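Local structure of antibiotic biosynthesis monooxygenase family protein (Shewanella oneidensis, 2BBE) at residues S36-T41 and Y50-S55. The protein is of unknown function but belongs to the antibiotic biosynthesis monooxygenase family and may act as an oxidoreductase. Numbering follows the deposited sequence.
Sequences SLIPDT and YELNVS
Thr41 and Tyr50 meet at about a right angle, the methyl CG2 of Thr41 resting over the middle of the Tyr50 ring, 3.4 Å from its centroid and 10° off the ring normal, a CH-pi contact over the face. Rotation about the first bond of Thr41 explains the fit: with CG2 anti to the backbone N, the methyl lies over the aromatic face while OG1, at chi1 -60°, turns back toward Leu37. Thr41 OG1 donates to Leu37 O at 2.8 Å, which holds the Thr41 rotamer, and with it the methyl over the ring. CG of Tyr50 stands anti to its backbone N (chi1 -162°), which swings the ring off the strand toward Thr41. Aliphatic carbons also reach Tyr50: Ile38 CG1 lies obliquely to the ring, 3.9 Å from Tyr50 CD2, and Leu37 CB is 3.8 Å from Tyr50 OH. The extended Ile38 chain then carries CD1 past the ring to Leu52 CB, 3.8 Å away. The contact joins helix 38-42 to the four-stranded antiparallel sheet (order 2-3-1-4) of the ferredoxin-like dimeric alpha-beta barrel fold. Phe64 of strand 61-68 stacks on Tyr50, Ile83 of helix 81-94 touches Leu37, Thr41 and Tyr50, and from Leu52 on, strand 47-55 pairs antiparallel with a strand of the second subunit.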
ATOM      1  N   SER A  36       4.706 -19.614  -3.398  1.00 11.62           N
ATOM      2  CA  SER A  36       3.532 -20.498  -3.453  1.00 12.36           C
ATOM      3  C   SER A  36       2.510 -20.161  -2.343  1.00 12.00           C
ATOM      4  O   SER A  36       1.314 -20.493  -2.464  1.00 12.13           O
ATOM      5  CB  SER A  36       3.947 -21.982  -3.362  1.00 12.65           C
ATOM      6  OG  SER A  36       4.293 -22.277  -2.011  1.00 14.58           O
ATOM      7  N   LEU A  37       2.972 -19.498  -1.283  1.00 11.38           N
ATOM      8  CA  LEU A  37       2.112 -19.130  -0.149  1.00 11.87           C
ATOM      9  C   LEU A  37       1.271 -17.885  -0.414  1.00 11.40           C
ATOM     10  O   LEU A  37       0.306 -17.616   0.309  1.00 11.75           O
ATOM     11  CB  LEU A  37       2.950 -18.865   1.128  1.00 11.27           C
ATOM     12  CG  LEU A  37       3.918 -19.967   1.565  1.00 13.43           C
ATOM     13  CD1 LEU A  37       4.766 -19.503   2.745  1.00 11.16           C
ATOM     14  CD2 LEU A  37       3.167 -21.271   1.872  1.00 14.04           C
ATOM     15  N   ILE A  38       1.644 -17.116  -1.432  1.00 11.76           N
ATOM     16  CA  ILE A  38       1.067 -15.777  -1.607  1.00 11.77           C
ATOM     17  C   ILE A  38      -0.434 -15.751  -1.997  1.00 12.13           C
ATOM     18  O   ILE A  38      -1.212 -15.019  -1.370  1.00 12.36           O
ATOM     19  CB  ILE A  38       1.941 -14.905  -2.566  1.00 12.38           C
ATOM     20  CG1 ILE A  38       3.298 -14.644  -1.903  1.00 12.28           C
ATOM     21  CG2 ILE A  38       1.226 -13.563  -2.912  1.00 10.97           C
ATOM     22  CD1 ILE A  38       4.281 -13.875  -2.784  1.00 11.96           C
ATOM     23  N   PRO A  39      -0.839 -16.509  -3.039  1.00 12.30           N
ATOM     24  CA  PRO A  39      -2.240 -16.393  -3.485  1.00 12.73           C
ATOM     25  C   PRO A  39      -3.253 -16.660  -2.385  1.00 13.19           C
ATOM     26  O   PRO A  39      -4.195 -15.883  -2.251  1.00 13.06           O
ATOM     27  CB  PRO A  39      -2.346 -17.432  -4.609  1.00 12.98           C
ATOM     28  CG  PRO A  39      -0.962 -17.468  -5.151  1.00 13.61           C
ATOM     29  CD  PRO A  39      -0.096 -17.435  -3.912  1.00 12.17           C
ATOM     30  N   ASP A  40      -3.054 -17.698  -1.568  1.00 13.47           N
ATOM     31  CA  ASP A  40      -4.027 -17.951  -0.496  1.00 14.22           C
ATOM     32  C   ASP A  40      -3.929 -16.971   0.670  1.00 13.37           C
ATOM     33  O   ASP A  40      -4.929 -16.692   1.334  1.00 12.45           O
ATOM     34  CB  ASP A  40      -3.944 -19.382   0.018  1.00 15.62           C
ATOM     35  CG  ASP A  40      -4.542 -20.389  -0.967  1.00 19.76           C
ATOM     36  OD1 ASP A  40      -5.329 -20.001  -1.877  1.00 23.51           O
ATOM     37  OD2 ASP A  40      -4.202 -21.576  -0.824  1.00 26.18           O
ATOM     38  N   THR A  41      -2.727 -16.469   0.937  1.00 12.49           N
ATOM     39  CA  THR A  41      -2.572 -15.522   2.022  1.00 11.47           C
ATOM     40  C   THR A  41      -3.244 -14.196   1.690  1.00 11.45           C
ATOM     41  O   THR A  41      -3.909 -13.613   2.545  1.00 10.86           O
ATOM     42  CB  THR A  41      -1.101 -15.300   2.399  1.00 11.81           C
ATOM     43  OG1 THR A  41      -0.528 -16.548   2.802  1.00 11.73           O
ATOM     44  CG2 THR A  41      -1.004 -14.297   3.546  1.00 11.26           C
ATOM     45  N   TYR A  50       1.153  -8.774   1.888  1.00  9.38           N
ATOM     46  CA  TYR A  50       1.987  -9.981   1.938  1.00  9.77           C
ATOM     47  C   TYR A  50       2.916 -10.009   0.734  1.00 10.63           C
ATOM     48  O   TYR A  50       2.602 -10.618  -0.309  1.00 11.66           O
ATOM     49  CB  TYR A  50       1.080 -11.205   1.970  1.00 10.02           C
ATOM     50  CG  TYR A  50       1.729 -12.482   2.429  1.00 10.19           C
ATOM     51  CD1 TYR A  50       2.220 -12.620   3.743  1.00 10.04           C
ATOM     52  CD2 TYR A  50       1.792 -13.570   1.572  1.00  9.07           C
ATOM     53  CE1 TYR A  50       2.788 -13.827   4.185  1.00 10.09           C
ATOM     54  CE2 TYR A  50       2.343 -14.793   2.000  1.00 10.43           C
ATOM     55  CZ  TYR A  50       2.838 -14.899   3.300  1.00 11.81           C
ATOM     56  OH  TYR A  50       3.362 -16.099   3.685  1.00 12.19           O
ATOM     57  N   GLU A  51       4.054  -9.336   0.882  1.00 10.00           N
ATOM     58  CA  GLU A  51       4.934  -9.054  -0.241  1.00  9.80           C
ATOM     59  C   GLU A  51       6.247  -9.798  -0.077  1.00 10.00           C
ATOM     60  O   GLU A  51       6.868  -9.748   0.990  1.00  9.86           O
ATOM     61  CB  GLU A  51       5.207  -7.553  -0.331  1.00 10.57           C
ATOM     62  CG  GLU A  51       3.949  -6.745  -0.639  1.00 10.60           C
ATOM     63  CD  GLU A  51       4.215  -5.253  -0.628  1.00 14.79           C
ATOM     64  OE1 GLU A  51       5.380  -4.835  -0.411  1.00 16.74           O
ATOM     65  OE2 GLU A  51       3.245  -4.496  -0.846  1.00 15.51           O
ATOM     66  N   LEU A  52       6.652 -10.489  -1.140  1.00  9.62           N
ATOM     67  CA  LEU A  52       7.911 -11.237  -1.169  1.00  9.37           C
ATOM     68  C   LEU A  52       9.012 -10.426  -1.876  1.00  9.25           C
ATOM     69  O   LEU A  52       8.740  -9.686  -2.826  1.00  9.77           O
ATOM     70  CB  LEU A  52       7.690 -12.585  -1.883  1.00  8.74           C
ATOM     71  CG  LEU A  52       8.815 -13.631  -1.803  1.00  9.79           C
ATOM     72  CD1 LEU A  52       9.166 -13.994  -0.327  1.00 10.51           C
ATOM     73  CD2 LEU A  52       8.405 -14.879  -2.609  1.00  8.69           C
ATOM     74  N   ASN A  53      10.248 -10.569  -1.402  1.00  9.19           N
ATOM     75  CA  ASN A  53      11.356  -9.711  -1.823  1.00  9.80           C
ATOM     76  C   ASN A  53      12.653 -10.527  -1.857  1.00 10.23           C
ATOM     77  O   ASN A  53      12.900 -11.361  -0.959  1.00 10.30           O
ATOM     78  CB  ASN A  53      11.524  -8.541  -0.834  1.00  9.40           C
ATOM     79  CG  ASN A  53      10.213  -7.779  -0.577  1.00 11.86           C
ATOM     80  OD1 ASN A  53       9.410  -8.140   0.308  1.00 15.43           O
ATOM     81  ND2 ASN A  53       9.986  -6.753  -1.356  1.00  7.70           N
ATOM     82  N   VAL A  54      13.477 -10.293  -2.876  1.00  9.62           N
ATOM     83  CA  VAL A  54      14.793 -10.930  -2.972  1.00 10.37           C
ATOM     84  C   VAL A  54      15.880  -9.880  -2.777  1.00 10.04           C
ATOM     85  O   VAL A  54      15.839  -8.790  -3.383  1.00  8.67           O
ATOM     86  CB  VAL A  54      14.990 -11.698  -4.324  1.00 10.75           C
ATOM     87  CG1 VAL A  54      14.105 -12.925  -4.321  1.00 12.81           C
ATOM     88  CG2 VAL A  54      14.653 -10.803  -5.553  1.00 11.36           C
ATOM     89  N   SER A  55      16.830 -10.199  -1.900  1.00  9.74           N
ATOM     90  CA  SER A  55      17.883  -9.249  -1.524  1.00  9.73           C
ATOM     91  C   SER A  55      18.827  -8.924  -2.667  1.00 10.51           C
ATOM     92  O   SER A  55      19.316  -9.825  -3.367  1.00 10.56           O
ATOM     93  CB  SER A  55      18.692  -9.778  -0.340  1.00  9.88           C
ATOM     94  OG  SER A  55      19.767  -8.907  -0.026  1.00  9.05           O
TER